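PDB 6SLN: RagA protein from Porphyromonas gingivalis, which probably imports peptides or similar nutrients across the bacterial outer membrane by TonB-dependent transport. Local coordinates for residues A[218-224]-A[313-319]; A[859-865]-A[927-933]; A[949-955]-A[992-997]. All coordinates share one frame; numbering follows the deposited sequence.

From the N terminus, contact 1 comes first: strand 218-230 pairs with strand 309-322, with 88 residues between segments 218-224 and 313-319, 40 of them helical. Contact 2 opens more than 500 residues later and closes a loop of 61 residues between segments 859-865 and 927-933. Contact 3 then closes one of 36 residues between segments 949-955 and 992-997. The three follow in series; none nests in or crosses another. Strand pairing links them through the barrel wall in the order 857-873, 921-937, 951-964, 986-996, 218-230, 309-322. The pairing of 986-996 with 218-230 seals last strand to first, and puts the centres of contacts 1 and 3 about 9 Å apart.

Contact 1 of 3, residues A[218-224]-A[313-319]; sequences RITFNAS and QGDISFS
Arg218 N to Ser319 O and Ser317 N to Thr220 O, both 2.8 Å, are the shortest hydrogen bonds of this antiparallel pairing, in which the first strand of the TonB-dependent receptor barrel meets the second. The strand axes lie 178° apart in direction. Thr220 N answers with a bond to Ser317 O at 3.2 Å, and Ser224 and Gln313 exchange two more at the far end. The return bond from Ser319 N to Arg218 O is weak. At Asn222 the backbone bond runs one way, from its N to Asp315 O, because Asp315 N meets Asn222 O at a poor angle.

The side chains of this last pair add a longer bond. Asn222 ND2 gives to Asp315 OD2 at 3.3 Å, reaching the oxygen from above the carboxylate plane rather than within it. The two groups run alongside each other out of the sheet, with amide and carboxylate planes 63° apart. Asp315 OD1 takes a further hydrogen bond from Asn176 of the plug region, which helps to fix the carboxylate, while Glu112 brings a like charge close to OD2 and might raise the proton affinity of either acid. This face, with Thr220 and Ser317, therefore looks into the barrel.

On the outward face Ile219, Phe221, Ile316 and Phe318 are apolar. Leu363 and Ile359 of the second subunit pack on Ile219 and Phe318. Ile219 holds CG2 opposite its own backbone N (CG1 at chi1 -48°), which brings both branches to the Phe318 ring: CG1 lies 3.7 Å from Phe318 CD1, and CG2 3.6 Å from Phe318 CE1.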
loop_
_atom_site.group_PDB
_atom_site.type_symbol
_atom_site.label_atom_id
_atom_site.label_comp_id
_atom_site.label_asym_id
_atom_site.label_seq_id
_atom_site.Cartn_x
_atom_site.Cartn_y
_atom_site.Cartn_z
ATOM N N ARG A 218 7.110 8.355 44.373
ATOM C CA ARG A 218 6.562 9.677 44.101
ATOM C C ARG A 218 5.654 9.604 42.884
ATOM O O ARG A 218 6.045 9.055 41.848
ATOM C CB ARG A 218 7.662 10.727 43.866
ATOM C CG ARG A 218 7.095 12.122 43.608
ATOM C CD ARG A 218 8.104 13.078 43.012
ATOM N NE ARG A 218 9.469 12.628 43.239
ATOM C CZ ARG A 218 10.544 13.292 42.836
ATOM N NH1 ARG A 218 10.408 14.444 42.187
ATOM N NH2 ARG A 218 11.754 12.801 43.081
ATOM N N ILE A 219 4.444 10.151 43.015
ATOM C CA ILE A 219 3.493 10.264 41.916
ATOM C C ILE A 219 3.274 11.738 41.618
ATOM O O ILE A 219 3.156 12.555 42.540
ATOM C CB ILE A 219 2.153 9.584 42.247
ATOM C CG1 ILE A 219 2.394 8.189 42.821
ATOM C CG2 ILE A 219 1.274 9.539 41.010
ATOM C CD1 ILE A 219 1.228 7.663 43.623
ATOM N N THR A 220 3.226 12.080 40.333
ATOM C CA THR A 220 2.942 13.439 39.911
ATOM C C THR A 220 1.896 13.434 38.811
ATOM O O THR A 220 1.967 12.620 37.888
ATOM C CB THR A 220 4.211 14.124 39.442
ATOM O OG1 THR A 220 5.144 14.102 40.528
ATOM C CG2 THR A 220 3.890 15.566 39.063
ATOM N N PHE A 221 0.914 14.320 38.923
ATOM C CA PHE A 221 -0.130 14.449 37.922
ATOM C C PHE A 221 -0.123 15.882 37.435
ATOM O O PHE A 221 -0.183 16.809 38.243
ATOM C CB PHE A 221 -1.514 14.071 38.481
ATOM C CG PHE A 221 -2.663 14.401 37.553
ATOM C CD1 PHE A 221 -3.040 13.520 36.557
ATOM C CD2 PHE A 221 -3.366 15.588 37.682
ATOM C CE1 PHE A 221 -4.101 13.817 35.698
ATOM C CE2 PHE A 221 -4.420 15.890 36.830
ATOM C CZ PHE A 221 -4.785 14.994 35.840
ATOM N N ASN A 222 -0.030 16.057 36.124
ATOM C CA ASN A 222 -0.076 17.368 35.501
ATOM C C ASN A 222 -1.221 17.405 34.506
ATOM O O ASN A 222 -1.477 16.429 33.797
ATOM C CB ASN A 222 1.233 17.722 34.776
ATOM C CG ASN A 222 2.452 17.582 35.657
ATOM O OD1 ASN A 222 2.631 18.323 36.626
ATOM N ND2 ASN A 222 3.313 16.634 35.311
ATOM N N ALA A 223 -1.902 18.538 34.463
ATOM C CA ALA A 223 -3.013 18.740 33.554
ATOM C C ALA A 223 -3.016 20.215 33.205
ATOM O O ALA A 223 -2.819 21.062 34.081
ATOM C CB ALA A 223 -4.348 18.313 34.181
ATOM N N SER A 224 -3.215 20.518 31.929
ATOM C CA SER A 224 -3.227 21.907 31.509
ATOM C C SER A 224 -4.137 22.062 30.303
ATOM O O SER A 224 -4.245 21.156 29.476
ATOM C CB SER A 224 -1.813 22.401 31.189
ATOM O OG SER A 224 -1.399 21.968 29.903
ATOM N N GLN A 313 -3.227 18.952 27.646
ATOM C CA GLN A 313 -2.295 17.866 27.923
ATOM C C GLN A 313 -2.418 17.391 29.370
ATOM O O GLN A 313 -2.586 18.195 30.295
ATOM C CB GLN A 313 -0.842 18.273 27.611
ATOM C CG GLN A 313 -0.140 19.181 28.636
ATOM C CD GLN A 313 1.218 19.695 28.139
ATOM O OE1 GLN A 313 2.271 19.163 28.503
ATOM N NE2 GLN A 313 1.193 20.732 27.300
ATOM N N GLY A 314 -2.332 16.069 29.543
ATOM C CA GLY A 314 -2.322 15.437 30.842
ATOM C C GLY A 314 -1.088 14.565 31.012
ATOM O O GLY A 314 -0.254 14.444 30.115
ATOM N N ASP A 315 -1.014 13.918 32.174
ATOM C CA ASP A 315 0.277 13.465 32.666
ATOM C C ASP A 315 0.199 12.718 33.987
ATOM O O ASP A 315 -0.414 13.221 34.934
ATOM C CB ASP A 315 1.152 14.685 32.872
ATOM C CG ASP A 315 2.497 14.482 32.384
ATOM O OD1 ASP A 315 2.812 13.310 32.134
ATOM O OD2 ASP A 315 3.220 15.480 32.239
ATOM N N ILE A 316 0.834 11.554 34.099
ATOM C CA ILE A 316 0.991 10.952 35.424
ATOM C C ILE A 316 2.312 10.195 35.443
ATOM O O ILE A 316 2.659 9.514 34.474
ATOM C CB ILE A 316 -0.227 10.076 35.845
ATOM C CG1 ILE A 316 -0.146 9.691 37.319
ATOM C CG2 ILE A 316 -0.395 8.826 35.011
ATOM C CD1 ILE A 316 -1.466 9.818 38.026
ATOM N N SER A 317 3.074 10.376 36.529
ATOM C CA SER A 317 4.414 9.831 36.695
ATOM C C SER A 317 4.465 8.934 37.916
ATOM O O SER A 317 3.817 9.209 38.934
ATOM C CB SER A 317 5.481 10.926 36.882
ATOM O OG SER A 317 5.470 11.867 35.831
ATOM N N PHE A 318 5.278 7.889 37.818
ATOM C CA PHE A 318 5.614 7.045 38.950
ATOM C C PHE A 318 7.128 6.906 38.975
ATOM O O PHE A 318 7.752 6.720 37.923
ATOM C CB PHE A 318 4.906 5.695 38.842
ATOM C CG PHE A 318 3.417 5.823 38.703
ATOM C CD1 PHE A 318 2.620 6.005 39.822
ATOM C CD2 PHE A 318 2.816 5.831 37.456
ATOM C CE1 PHE A 318 1.254 6.154 39.701
ATOM C CE2 PHE A 318 1.443 5.976 37.330
ATOM C CZ PHE A 318 0.666 6.142 38.453
ATOM N N SER A 319 7.717 7.050 40.161
ATOM C CA SER A 319 9.168 7.078 40.264
ATOM C C SER A 319 9.584 6.764 41.693
ATOM O O SER A 319 8.873 7.082 42.652
ATOM C CB SER A 319 9.740 8.435 39.841
ATOM O OG SER A 319 10.029 9.227 40.978
#

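Contact 2 of 3, residues A[859-865]-A[927-933]; sequences LDADFAY and LRLKNLK
Leu927, first residue of segment 927-933, lays CD1 3.8 Å from Phe863 CD2, with its CB beside that of Tyr865. The strands are neighbouring staves of the receptor barrel, antiparallel, and their register is broken by a classic beta bulge. At Arg928 the pairing is still regular: its N bonds to Ala864 O at 2.9 Å, an almost straight bond of 176°, and its O accepts from Ala864 N. The guanidinium turns away from segment 859-865 to salt bridges with Asp971 and Glu973, and NE bonds to Thr963.

Leu929 makes the main apolar contact. With CG trans to the backbone N (chi1 179°), CD1 comes over the centre of one face of the Phe863 ring, 3.6 Å from the centroid and 13° off the normal, a CH-pi contact. The same methyl also meets Ala861 CB, while Phe848 of strand 844-853, the neighbour across the other edge, stacks with the Phe863 ring.

The bulge follows. Lys930 and Asn931 both face Asp862, whose O takes a good bond from Asn931 N at 3.1 Å and a weak one from Lys930 N. Lys930 starts toward segment 859-865, with CB against Asp862 O, and then its bent chain carries NZ away to Gln123 and Asn960. Asn931 ND2 makes a weak bond to Asp862 OD1, the two planes standing steeply to each other; the stronger polar partner of Asp862 is Ser849, at OD2.

Beyond it the register is regular again. Leu932 places CD1 3.6 Å from Ala861 CB. Lys933 sends its ammonium to the Tyr955 ring in a cation-pi contact, while its backbone trades two bonds with Asp860, Lys933 N to Asp860 O and Asp860 N to Lys933 O, each 2.9 Å long.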
loop_
_atom_site.group_PDB
_atom_site.type_symbol
_atom_site.label_atom_id
_atom_site.label_comp_id
_atom_site.label_asym_id
_atom_site.label_seq_id
_atom_site.Cartn_x
_atom_site.Cartn_y
_atom_site.Cartn_z
ATOM N N LEU A 859 6.983 34.133 39.648
ATOM C CA LEU A 859 6.777 34.654 38.306
ATOM C C LEU A 859 8.083 34.493 37.549
ATOM O O LEU A 859 9.120 34.999 37.990
ATOM C CB LEU A 859 6.337 36.118 38.332
ATOM C CG LEU A 859 6.000 36.687 36.958
ATOM C CD1 LEU A 859 4.557 37.158 36.889
ATOM C CD2 LEU A 859 6.937 37.815 36.694
ATOM N N ASP A 860 8.037 33.778 36.426
ATOM C CA ASP A 860 9.215 33.522 35.608
ATOM C C ASP A 860 8.975 33.997 34.184
ATOM O O ASP A 860 7.962 33.650 33.567
ATOM C CB ASP A 860 9.593 32.041 35.623
ATOM C CG ASP A 860 10.408 31.678 36.839
ATOM O OD1 ASP A 860 11.647 31.567 36.718
ATOM O OD2 ASP A 860 9.811 31.544 37.927
ATOM N N ALA A 861 9.906 34.796 33.677
ATOM C CA ALA A 861 9.863 35.312 32.320
ATOM C C ALA A 861 11.090 34.804 31.583
ATOM O O ALA A 861 12.214 34.917 32.083
ATOM C CB ALA A 861 9.821 36.842 32.301
ATOM N N ASP A 862 10.873 34.226 30.414
ATOM C CA ASP A 862 11.952 33.771 29.551
ATOM C C ASP A 862 11.893 34.604 28.274
ATOM O O ASP A 862 10.914 34.533 27.522
ATOM C CB ASP A 862 11.830 32.272 29.274
ATOM C CG ASP A 862 12.248 31.426 30.465
ATOM O OD1 ASP A 862 11.431 31.255 31.390
ATOM O OD2 ASP A 862 13.393 30.930 30.483
ATOM N N PHE A 863 12.922 35.417 28.055
ATOM C CA PHE A 863 13.073 36.193 26.835
ATOM C C PHE A 863 14.158 35.601 25.948
ATOM O O PHE A 863 15.076 34.915 26.407
ATOM C CB PHE A 863 13.460 37.637 27.118
ATOM C CG PHE A 863 12.446 38.414 27.856
ATOM C CD1 PHE A 863 12.316 38.276 29.222
ATOM C CD2 PHE A 863 11.671 39.342 27.196
ATOM C CE1 PHE A 863 11.412 39.025 29.907
ATOM C CE2 PHE A 863 10.760 40.089 27.872
ATOM C CZ PHE A 863 10.625 39.930 29.232
ATOM N N ALA A 864 14.066 35.952 24.669
ATOM C CA ALA A 864 14.983 35.505 23.636
ATOM C C ALA A 864 14.965 36.538 22.517
ATOM O O ALA A 864 13.943 37.190 22.273
ATOM C CB ALA A 864 14.582 34.122 23.107
ATOM N N TYR A 865 16.094 36.685 21.831
ATOM C CA TYR A 865 16.124 37.636 20.730
ATOM C C TYR A 865 17.013 37.146 19.590
ATOM O O TYR A 865 17.906 36.305 19.759
ATOM C CB TYR A 865 16.574 39.023 21.198
ATOM C CG TYR A 865 17.861 39.041 21.975
ATOM C CD1 TYR A 865 17.865 38.854 23.349
ATOM C CD2 TYR A 865 19.070 39.277 21.341
ATOM C CE1 TYR A 865 19.042 38.882 24.068
ATOM C CE2 TYR A 865 20.257 39.309 22.052
ATOM C CZ TYR A 865 20.234 39.114 23.412
ATOM O OH TYR A 865 21.410 39.132 24.108
ATOM N N LEU A 927 12.638 40.660 19.513
ATOM C CA LEU A 927 12.696 40.178 20.882
ATOM C C LEU A 927 11.350 39.546 21.202
ATOM O O LEU A 927 10.301 40.137 20.924
ATOM C CB LEU A 927 13.002 41.326 21.834
ATOM C CG LEU A 927 12.601 41.245 23.300
ATOM C CD1 LEU A 927 13.548 40.335 24.036
ATOM C CD2 LEU A 927 12.604 42.644 23.927
ATOM N N ARG A 928 11.369 38.338 21.741
ATOM C CA ARG A 928 10.136 37.632 22.051
ATOM C C ARG A 928 10.130 37.252 23.521
ATOM O O ARG A 928 11.060 36.596 24.004
ATOM C CB ARG A 928 9.976 36.395 21.176
ATOM C CG ARG A 928 8.526 36.019 20.936
ATOM C CD ARG A 928 8.404 35.317 19.595
ATOM N NE ARG A 928 7.732 36.139 18.606
ATOM C CZ ARG A 928 7.650 35.851 17.312
ATOM N NH1 ARG A 928 8.211 34.750 16.835
ATOM N NH2 ARG A 928 6.996 36.679 16.494
ATOM N N LEU A 929 9.101 37.685 24.233
ATOM C CA LEU A 929 8.810 37.129 25.547
ATOM C C LEU A 929 8.314 35.719 25.298
ATOM O O LEU A 929 7.156 35.515 24.942
ATOM C CB LEU A 929 7.775 37.976 26.278
ATOM C CG LEU A 929 7.357 37.481 27.656
ATOM C CD1 LEU A 929 8.573 37.135 28.496
ATOM C CD2 LEU A 929 6.487 38.515 28.362
ATOM N N LYS A 930 9.208 34.737 25.423
ATOM C CA LYS A 930 8.852 33.369 25.054
ATOM C C LYS A 930 7.966 32.717 26.100
ATOM O O LYS A 930 7.014 32.012 25.760
ATOM C CB LYS A 930 10.108 32.536 24.840
ATOM C CG LYS A 930 10.787 32.805 23.536
ATOM C CD LYS A 930 11.004 31.519 22.780
ATOM C CE LYS A 930 9.800 31.160 21.912
ATOM N NZ LYS A 930 9.783 31.943 20.650
ATOM N N ASN A 931 8.236 32.968 27.370
ATOM C CA ASN A 931 7.526 32.284 28.431
ATOM C C ASN A 931 7.313 33.257 29.576
ATOM O O ASN A 931 8.250 33.940 29.998
ATOM C CB ASN A 931 8.322 31.054 28.891
ATOM C CG ASN A 931 7.651 30.303 30.016
ATOM O OD1 ASN A 931 6.809 29.445 29.780
ATOM N ND2 ASN A 931 8.037 30.611 31.252
ATOM N N LEU A 932 6.078 33.343 30.047
ATOM C CA LEU A 932 5.750 34.045 31.278
ATOM C C LEU A 932 4.855 33.121 32.084
ATOM O O LEU A 932 3.897 32.551 31.544
ATOM C CB LEU A 932 5.071 35.389 30.995
ATOM C CG LEU A 932 4.878 36.349 32.172
ATOM C CD1 LEU A 932 6.198 36.882 32.711
ATOM C CD2 LEU A 932 3.975 37.484 31.735
ATOM N N LYS A 933 5.188 32.922 33.353
ATOM C CA LYS A 933 4.448 31.956 34.153
ATOM C C LYS A 933 4.334 32.451 35.583
ATOM O O LYS A 933 5.344 32.708 36.245
ATOM C CB LYS A 933 5.106 30.573 34.108
ATOM C CG LYS A 933 4.413 29.526 34.968
ATOM C CD LYS A 933 5.251 28.265 35.103
ATOM C CE LYS A 933 4.860 27.220 34.079
ATOM N NZ LYS A 933 5.162 25.821 34.530
#

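Contact 3 of 3, residues A[949-955]-A[992-997]; sequences IGGARVY and GIQLSF
Ser996 O receives two donors from the opposite segment, Gly950 N at 2.9 Å and Gly951 N at 3.2 Å, both tilted out of its carbonyl plane. Ser996 N in turn gives to Gly951 O, reaching it from well above the carbonyl plane.

Further along, the pairing is regular. Arg953 N bonds to Gln994 O at 2.8 Å, and Gln994 N returns a bond to Arg953 O that lies in the carbonyl plane. Tyr955 N to Gly992 O and Gly992 N to Tyr955 O complete the set, each 2.9 Å. These antiparallel strands are the last two of the TonB-dependent receptor barrel; strand 986-996 uses its other edge to bond with strand 218-230, so the wall closes here. The doubled donors at Ser996 O, from two consecutive residues facing one, make a classic beta bulge, placed just where the chain enters strand 951-964.

The side chains of Arg953 and Gln994 leave the sheet together, with guanidinium and amide planes 66° apart. Arg953 NE is 3.2 Å from Gln994 OE1, but the angle is too poor for a hydrogen bond; Gln994 NE2 finds its acceptor in Asn222 OD1 on strand 218-230.

On the other face Val954 CG1 meets Ile993 CD1 at 4.1 Å. At the end of the pairing Ile949 CG1 lies 3.9 Å from Phe997 CD2 of the C-terminal residue. Back on the face of Arg953, Tyr955, with CG placed between N and the carbonyl carbon (chi1 62°), folds its ring across the neighbouring strand, as in the aromatic rescue of glycine. Gly992 CA sits under one ring face, nearer the ring's edge than its centre, 3.7 Å from the centroid of Tyr955 and 19° off the normal.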
loop_
_atom_site.group_PDB
_atom_site.type_symbol
_atom_site.label_atom_id
_atom_site.label_comp_id
_atom_site.label_asym_id
_atom_site.label_seq_id
_atom_site.Cartn_x
_atom_site.Cartn_y
_atom_site.Cartn_z
ATOM N N ILE A 949 -2.311 13.270 49.492
ATOM C CA ILE A 949 -1.665 14.299 48.686
ATOM C C ILE A 949 -0.638 15.032 49.534
ATOM O O ILE A 949 -0.944 15.485 50.645
ATOM C CB ILE A 949 -2.707 15.280 48.132
ATOM C CG1 ILE A 949 -3.888 14.510 47.549
ATOM C CG2 ILE A 949 -2.102 16.167 47.082
ATOM C CD1 ILE A 949 -5.210 14.791 48.257
ATOM N N GLY A 950 0.578 15.166 49.003
ATOM C CA GLY A 950 1.646 15.864 49.694
ATOM C C GLY A 950 1.771 17.331 49.322
ATOM O O GLY A 950 2.279 18.131 50.113
ATOM N N GLY A 951 1.316 17.699 48.128
ATOM C CA GLY A 951 1.442 19.076 47.684
ATOM C C GLY A 951 0.593 19.316 46.457
ATOM O O GLY A 951 -0.043 18.404 45.929
ATOM N N ALA A 952 0.596 20.567 45.999
ATOM C CA ALA A 952 -0.102 20.915 44.767
ATOM C C ALA A 952 0.387 22.268 44.265
ATOM O O ALA A 952 0.828 23.114 45.049
ATOM C CB ALA A 952 -1.620 20.942 44.969
ATOM N N ARG A 953 0.308 22.460 42.948
ATOM C CA ARG A 953 0.646 23.736 42.332
ATOM C C ARG A 953 -0.385 24.081 41.271
ATOM O O ARG A 953 -0.882 23.197 40.566
ATOM C CB ARG A 953 2.026 23.727 41.671
ATOM C CG ARG A 953 3.153 23.271 42.546
ATOM C CD ARG A 953 4.360 22.847 41.729
ATOM N NE ARG A 953 5.351 22.235 42.607
ATOM C CZ ARG A 953 6.590 22.680 42.778
ATOM N NH1 ARG A 953 7.016 23.741 42.110
ATOM N NH2 ARG A 953 7.410 22.055 43.614
ATOM N N VAL A 954 -0.692 25.366 41.155
ATOM C CA VAL A 954 -1.422 25.894 40.013
ATOM C C VAL A 954 -0.550 26.954 39.362
ATOM O O VAL A 954 0.267 27.607 40.025
ATOM C CB VAL A 954 -2.793 26.475 40.404
ATOM C CG1 VAL A 954 -3.769 25.354 40.673
ATOM C CG2 VAL A 954 -2.658 27.397 41.631
ATOM N N TYR A 955 -0.708 27.110 38.050
ATOM C CA TYR A 955 0.066 28.103 37.326
ATOM C C TYR A 955 -0.759 28.703 36.203
ATOM O O TYR A 955 -1.666 28.068 35.652
ATOM C CB TYR A 955 1.358 27.531 36.741
ATOM C CG TYR A 955 1.174 26.427 35.712
ATOM C CD1 TYR A 955 0.884 26.715 34.378
ATOM C CD2 TYR A 955 1.326 25.090 36.072
ATOM C CE1 TYR A 955 0.736 25.690 33.438
ATOM C CE2 TYR A 955 1.186 24.073 35.147
ATOM C CZ TYR A 955 0.889 24.371 33.835
ATOM O OH TYR A 955 0.753 23.336 32.933
ATOM N N GLY A 992 -2.921 25.769 34.326
ATOM C CA GLY A 992 -2.496 24.413 34.611
ATOM C C GLY A 992 -2.420 24.122 36.092
ATOM O O GLY A 992 -2.331 25.026 36.930
ATOM N N ILE A 993 -2.424 22.826 36.399
ATOM C CA ILE A 993 -2.476 22.329 37.764
ATOM C C ILE A 993 -1.412 21.252 37.918
ATOM O O ILE A 993 -0.976 20.636 36.942
ATOM C CB ILE A 993 -3.883 21.779 38.103
ATOM C CG1 ILE A 993 -4.004 21.408 39.573
ATOM C CG2 ILE A 993 -4.225 20.598 37.226
ATOM C CD1 ILE A 993 -5.389 21.626 40.131
ATOM N N GLN A 994 -0.973 21.040 39.156
ATOM C CA GLN A 994 -0.110 19.899 39.432
ATOM C C GLN A 994 -0.408 19.313 40.805
ATOM O O GLN A 994 -0.559 20.041 41.791
ATOM C CB GLN A 994 1.371 20.257 39.350
ATOM C CG GLN A 994 2.251 19.056 39.598
ATOM C CD GLN A 994 3.669 19.410 39.975
ATOM O OE1 GLN A 994 3.958 19.784 41.118
ATOM N NE2 GLN A 994 4.571 19.281 39.013
ATOM N N LEU A 995 -0.468 17.984 40.848
ATOM C CA LEU A 995 -0.756 17.216 42.051
ATOM C C LEU A 995 0.432 16.321 42.369
ATOM O O LEU A 995 0.890 15.564 41.508
ATOM C CB LEU A 995 -2.007 16.361 41.845
ATOM C CG LEU A 995 -3.328 16.902 42.365
ATOM C CD1 LEU A 995 -3.507 18.382 42.061
ATOM C CD2 LEU A 995 -4.431 16.107 41.734
ATOM N N SER A 996 0.915 16.379 43.603
ATOM C CA SER A 996 2.015 15.527 44.029
ATOM C C SER A 996 1.553 14.670 45.192
ATOM O O SER A 996 0.984 15.194 46.156
ATOM C CB SER A 996 3.220 16.355 44.462
ATOM O OG SER A 996 3.634 17.186 43.410
ATOM N N PHE A 997 1.804 13.364 45.106
ATOM C CA PHE A 997 1.631 12.511 46.274
ATOM C C PHE A 997 2.443 11.231 46.187
ATOM O O PHE A 997 3.449 11.178 45.485
ATOM C CB PHE A 997 0.155 12.189 46.495
ATOM C CG PHE A 997 -0.610 11.918 45.244
ATOM C CD1 PHE A 997 -0.344 10.794 44.497
ATOM C CD2 PHE A 997 -1.632 12.768 44.841
ATOM C CE1 PHE A 997 -1.061 10.527 43.358
ATOM C CE2 PHE A 997 -2.355 12.515 43.703
ATOM C CZ PHE A 997 -2.070 11.390 42.954
ATOM O OXT PHE A 997 2.128 10.238 46.841
#